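Local coordinates for protein Niban 2 (Homo sapiens, PDB 7CTP), which may suppress apoptosis and promote melanoma cell invasion, and combines a pleckstrin-homology domain with a large helical region, at residues Q355-V360 with K477-D482; K366-M371 with R470-V475. All blocks are in the same frame, centred on the assembly; numbering follows the deposited sequence.

Interaction 1 (Q355-V360 with K477-D482); sequences QGFTEV and KKYDYD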
# COMPACT_ATOMS: atom_id res chain seq x y z
N GLN A 355 -7.32 5.28 -18.04
CA GLN A 355 -6.48 6.33 -18.60
C GLN A 355 -5.03 6.13 -18.19
O GLN A 355 -4.11 6.33 -19.00
CB GLN A 355 -6.98 7.70 -18.14
CG GLN A 355 -8.28 8.12 -18.80
CD GLN A 355 -8.82 9.42 -18.24
OE1 GLN A 355 -8.34 9.91 -17.22
NE2 GLN A 355 -9.82 9.98 -18.91
N GLY A 356 -4.79 5.73 -16.94
CA GLY A 356 -3.43 5.55 -16.48
C GLY A 356 -2.72 4.41 -17.18
O GLY A 356 -1.55 4.53 -17.56
N PHE A 357 -3.41 3.28 -17.36
CA PHE A 357 -2.80 2.14 -18.04
C PHE A 357 -2.54 2.46 -19.51
O PHE A 357 -1.52 2.05 -20.07
CB PHE A 357 -3.68 0.90 -17.89
CG PHE A 357 -3.48 0.15 -16.60
CD1 PHE A 357 -3.94 0.66 -15.40
CD2 PHE A 357 -2.84 -1.08 -16.59
CE1 PHE A 357 -3.76 -0.02 -14.21
CE2 PHE A 357 -2.65 -1.78 -15.40
CZ PHE A 357 -3.11 -1.24 -14.21
N THR A 358 -3.45 3.20 -20.14
CA THR A 358 -3.22 3.65 -21.51
C THR A 358 -2.03 4.60 -21.59
O THR A 358 -1.23 4.53 -22.53
CB THR A 358 -4.48 4.29 -22.07
OG1 THR A 358 -5.51 3.29 -22.17
CG2 THR A 358 -4.22 4.88 -23.45
N GLU A 359 -1.88 5.50 -20.61
CA GLU A 359 -0.74 6.40 -20.60
C GLU A 359 0.57 5.63 -20.44
O GLU A 359 1.58 5.97 -21.07
CB GLU A 359 -0.90 7.45 -19.50
CG GLU A 359 0.24 8.49 -19.42
CD GLU A 359 0.23 9.49 -20.58
OE1 GLU A 359 1.21 10.26 -20.68
OE2 GLU A 359 -0.73 9.51 -21.38
N VAL A 360 0.59 4.58 -19.60
CA VAL A 360 1.77 3.73 -19.51
C VAL A 360 2.13 3.17 -20.89
O VAL A 360 3.29 3.18 -21.30
CB VAL A 360 1.54 2.59 -18.50
CG1 VAL A 360 2.65 1.54 -18.63
CG2 VAL A 360 1.47 3.17 -17.09
N LYS A 477 0.91 -6.26 -27.73
CA LYS A 477 -0.24 -7.17 -27.63
C LYS A 477 -0.24 -7.90 -26.30
O LYS A 477 -1.30 -8.08 -25.69
CB LYS A 477 -0.25 -8.16 -28.81
CG LYS A 477 -0.31 -7.47 -30.16
CD LYS A 477 -1.10 -8.21 -31.24
CE LYS A 477 -1.07 -7.42 -32.56
NZ LYS A 477 0.26 -7.48 -33.26
N LYS A 478 0.94 -8.31 -25.81
CA LYS A 478 1.01 -8.88 -24.47
C LYS A 478 0.59 -7.86 -23.42
O LYS A 478 -0.12 -8.19 -22.46
CB LYS A 478 2.41 -9.41 -24.17
CG LYS A 478 2.88 -10.52 -25.13
CD LYS A 478 4.35 -10.87 -24.88
CE LYS A 478 4.87 -11.87 -25.91
NZ LYS A 478 4.24 -13.21 -25.76
N TYR A 479 1.02 -6.60 -23.59
CA TYR A 479 0.64 -5.56 -22.65
C TYR A 479 -0.87 -5.38 -22.59
O TYR A 479 -1.46 -5.28 -21.50
CB TYR A 479 1.31 -4.23 -23.01
CG TYR A 479 0.92 -3.12 -22.06
CD1 TYR A 479 -0.22 -2.35 -22.28
CD2 TYR A 479 1.68 -2.87 -20.92
CE1 TYR A 479 -0.58 -1.34 -21.39
CE2 TYR A 479 1.32 -1.87 -20.03
CZ TYR A 479 0.19 -1.12 -20.27
OH TYR A 479 -0.14 -0.13 -19.37
N ASP A 480 -1.52 -5.31 -23.76
CA ASP A 480 -2.96 -5.05 -23.79
C ASP A 480 -3.74 -6.17 -23.12
O ASP A 480 -4.74 -5.92 -22.44
CB ASP A 480 -3.42 -4.85 -25.23
CG ASP A 480 -2.91 -3.58 -25.84
OD1 ASP A 480 -2.54 -2.66 -25.07
OD2 ASP A 480 -2.86 -3.49 -27.09
N TYR A 481 -3.28 -7.41 -23.30
CA TYR A 481 -3.92 -8.54 -22.62
C TYR A 481 -3.75 -8.44 -21.11
O TYR A 481 -4.72 -8.55 -20.36
CB TYR A 481 -3.35 -9.85 -23.15
CG TYR A 481 -4.07 -11.10 -22.65
CD1 TYR A 481 -3.79 -11.64 -21.40
CD2 TYR A 481 -5.01 -11.74 -23.45
CE1 TYR A 481 -4.43 -12.78 -20.96
CE2 TYR A 481 -5.66 -12.88 -23.01
CZ TYR A 481 -5.36 -13.40 -21.77
OH TYR A 481 -6.00 -14.54 -21.32
N ASP A 482 -2.52 -8.22 -20.66
CA ASP A 482 -2.25 -8.19 -19.22
C ASP A 482 -2.92 -6.99 -18.56
O ASP A 482 -3.39 -7.10 -17.42
CB ASP A 482 -0.75 -8.14 -18.97
CG ASP A 482 -0.10 -9.50 -19.07
OD1 ASP A 482 -0.81 -10.49 -19.34
OD2 ASP A 482 1.13 -9.55 -18.88

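Interaction 2 (K366-M371 with R470-V475); sequences KEVTDM and RVLERV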
# COMPACT_ATOMS: atom_id res chain seq x y z
N LYS A 366 6.48 5.48 -26.88
CA LYS A 366 7.34 6.61 -27.22
C LYS A 366 8.80 6.32 -26.91
O LYS A 366 9.68 6.64 -27.72
CB LYS A 366 6.88 7.86 -26.46
CG LYS A 366 7.87 9.01 -26.51
CD LYS A 366 7.36 10.20 -25.71
CE LYS A 366 8.50 11.14 -25.38
NZ LYS A 366 9.27 11.46 -26.61
N GLU A 367 9.08 5.69 -25.76
CA GLU A 367 10.46 5.45 -25.38
C GLU A 367 11.11 4.43 -26.30
O GLU A 367 12.29 4.57 -26.67
CB GLU A 367 10.52 5.01 -23.92
CG GLU A 367 10.18 6.13 -22.95
CD GLU A 367 11.13 7.31 -23.07
OE1 GLU A 367 12.36 7.09 -23.08
OE2 GLU A 367 10.64 8.45 -23.17
N VAL A 368 10.36 3.40 -26.69
CA VAL A 368 10.90 2.41 -27.63
C VAL A 368 11.15 3.06 -28.99
O VAL A 368 12.18 2.81 -29.63
CB VAL A 368 9.95 1.21 -27.74
CG1 VAL A 368 10.33 0.34 -28.93
CG2 VAL A 368 9.99 0.39 -26.45
N THR A 369 10.23 3.92 -29.43
CA THR A 369 10.42 4.61 -30.70
C THR A 369 11.60 5.55 -30.65
O THR A 369 12.38 5.64 -31.61
CB THR A 369 9.14 5.36 -31.09
OG1 THR A 369 8.03 4.45 -31.03
CG2 THR A 369 9.26 5.91 -32.50
N ASP A 370 11.76 6.27 -29.53
CA ASP A 370 12.93 7.13 -29.38
C ASP A 370 14.22 6.32 -29.46
O ASP A 370 15.20 6.77 -30.07
CB ASP A 370 12.85 7.91 -28.07
CG ASP A 370 11.95 9.13 -28.17
OD1 ASP A 370 11.45 9.40 -29.27
OD2 ASP A 370 11.74 9.80 -27.14
N MET A 371 14.24 5.12 -28.88
CA MET A 371 15.39 4.23 -29.06
C MET A 371 15.56 3.84 -30.52
O MET A 371 16.68 3.82 -31.04
CB MET A 371 15.24 2.98 -28.20
CG MET A 371 16.21 1.87 -28.61
SD MET A 371 15.80 0.29 -27.87
CE MET A 371 15.70 0.80 -26.16
N ARG A 470 8.89 -4.94 -34.72
CA ARG A 470 8.12 -6.18 -34.61
C ARG A 470 8.10 -6.70 -33.19
O ARG A 470 7.08 -7.21 -32.72
CB ARG A 470 8.66 -7.26 -35.55
CG ARG A 470 7.89 -7.40 -36.85
CD ARG A 470 8.70 -8.18 -37.88
NE ARG A 470 9.18 -9.46 -37.37
CZ ARG A 470 10.46 -9.76 -37.16
NH1 ARG A 470 10.80 -10.96 -36.71
NH2 ARG A 470 11.41 -8.85 -37.39
N VAL A 471 9.24 -6.61 -32.49
CA VAL A 471 9.27 -6.97 -31.08
C VAL A 471 8.36 -6.04 -30.28
O VAL A 471 7.64 -6.47 -29.38
CB VAL A 471 10.72 -6.93 -30.56
CG1 VAL A 471 10.75 -7.01 -29.03
CG2 VAL A 471 11.54 -8.05 -31.18
N LEU A 472 8.38 -4.75 -30.62
CA LEU A 472 7.51 -3.78 -29.95
C LEU A 472 6.04 -4.14 -30.15
O LEU A 472 5.26 -4.13 -29.20
CB LEU A 472 7.81 -2.37 -30.46
CG LEU A 472 6.85 -1.24 -30.06
CD1 LEU A 472 6.88 -1.02 -28.54
CD2 LEU A 472 7.17 0.05 -30.78
N GLU A 473 5.66 -4.48 -31.38
CA GLU A 473 4.27 -4.83 -31.64
C GLU A 473 3.87 -6.09 -30.88
O GLU A 473 2.72 -6.21 -30.42
CB GLU A 473 4.05 -5.00 -33.15
CG GLU A 473 2.62 -4.74 -33.62
CD GLU A 473 2.12 -3.33 -33.30
OE1 GLU A 473 2.89 -2.36 -33.44
OE2 GLU A 473 0.94 -3.21 -32.90
N ARG A 474 4.80 -7.04 -30.71
CA ARG A 474 4.51 -8.23 -29.92
C ARG A 474 4.32 -7.90 -28.45
O ARG A 474 3.45 -8.47 -27.78
CB ARG A 474 5.62 -9.26 -30.07
CG ARG A 474 5.52 -10.15 -31.29
CD ARG A 474 6.74 -11.05 -31.42
NE ARG A 474 6.78 -12.08 -30.38
CZ ARG A 474 7.91 -12.61 -29.91
NH1 ARG A 474 9.08 -12.20 -30.38
NH2 ARG A 474 7.86 -13.55 -28.97
N VAL A 475 5.15 -7.01 -27.92
CA VAL A 475 5.05 -6.65 -26.50
C VAL A 475 3.78 -5.86 -26.25
O VAL A 475 3.13 -6.02 -25.21
CB VAL A 475 6.32 -5.89 -26.06
CG1 VAL A 475 6.20 -5.41 -24.61
CG2 VAL A 475 7.54 -6.79 -26.21

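Interaction 1 (Q355-V360 with K477-D482)
Tyr479 reaches across from its helix to place its OH 2.7 Å from the backbone O of Phe357, donating a hydrogen bond to a carbonyl within a continuous helix. The donor stands at a C=O···O angle of 125° and is tilted 21° from the carbonyl plane. The phenol can span the gap because its CG lies anti to the backbone N (chi1 179°), which extends the ring from helix 464-511 toward helix 342-378. Packing is closest around the hydroxyl: Val360 CB lies 3.3 Å from Tyr479 OH, and Val360 CG1 comes within 3.9 Å of Tyr479 CE2. The valine lies roughly perpendicular to the tyrosine side chain. The Phe357 side chain stands back, its CB and CD2 each 4.0 Å from Tyr479 OH, and packs both on His435 and Met436 of helix 422-455 and on Val486 and Arg487 farther along helix 464-511. A phenylalanine in place of Tyr479 would probably leave Phe357 O without this donor and open a small gap beside Val360. The outer side is polar and looser: Lys477 and Tyr481 are exposed, whereas Asp480 forms a salt bridge with Arg361, giving the two helices a second polar tie. A buried hydroxyl bonded to a main-chain carbonyl, with apolar neighbours about it, here joins two antiparallel helices of a multi-helix bundle.

Interaction 2 (K366-M371 with R470-V475)
Val368 and Leu472 meet through their methyl groups, with Val368 CG1 3.7 Å from Leu472 CD2 and equally 3.7 Å from Leu472 CD1. One valine methyl thus touches both arms of the leucine fork, and Val368 CB adds a looser approach of 3.9 Å to Leu472 CD1. The two side chains run alongside one another, pointing opposite ways, rather than meeting end-on. On the valine, CG1 stands anti to the backbone N (chi1 167°), which carries this methyl toward the facing helix. Thr369 lies at the margin, its OG1 4.5 Å from Leu472 CD2, while that hydroxyl is hydrogen-bonded to Phe365 O one turn back in its own helix. The next shell is aromatic: Leu472 also packs on Phe364 and Phe365, and Phe447 of helix 422-455 touches both Val368 and Val471, bringing a third helix to this contact. Charged pairs lie farther out. Lys366 NZ bridges to Asp370 OD2 at 3.0 Å, one turn along the same helix, meeting the oxygen on its syn side, 21° out of the carboxylate plane. Glu367 pairs with Lys400 and Arg470 with Glu454, linking the segments to neighbouring parts of the chain. With Val368 CA and Leu472 CA 7.4 Å apart, these are closely packed antiparallel helices, joined here by a single valine-leucine pair set among phenylalanines, as in the core of an all-helical bundle.

How the interactions relate
Interactions 1 and 2 are successive points along one antiparallel pair, helices 342-378 and 464-511, with centres about 14 Å apart. As the first helix advances from 355-360 to 366-371, its partner steps back from 477-482 to 470-475, so interaction 2 nests inside the loop closed by interaction 1. The spacing differs: Phe357 CA and Tyr479 CA are 9.6 Å apart. Val368 CA and Leu472 CA are 7.4 Å apart. A long tyrosine thus spans the wider place, while short aliphatic groups suffice at the narrower one. Helix 422-455 borders both contacts. This helical pair runs outward on one side of the chain centre, the contact centres lying about 21 Å (interaction 1) and 31 Å (interaction 2) from it.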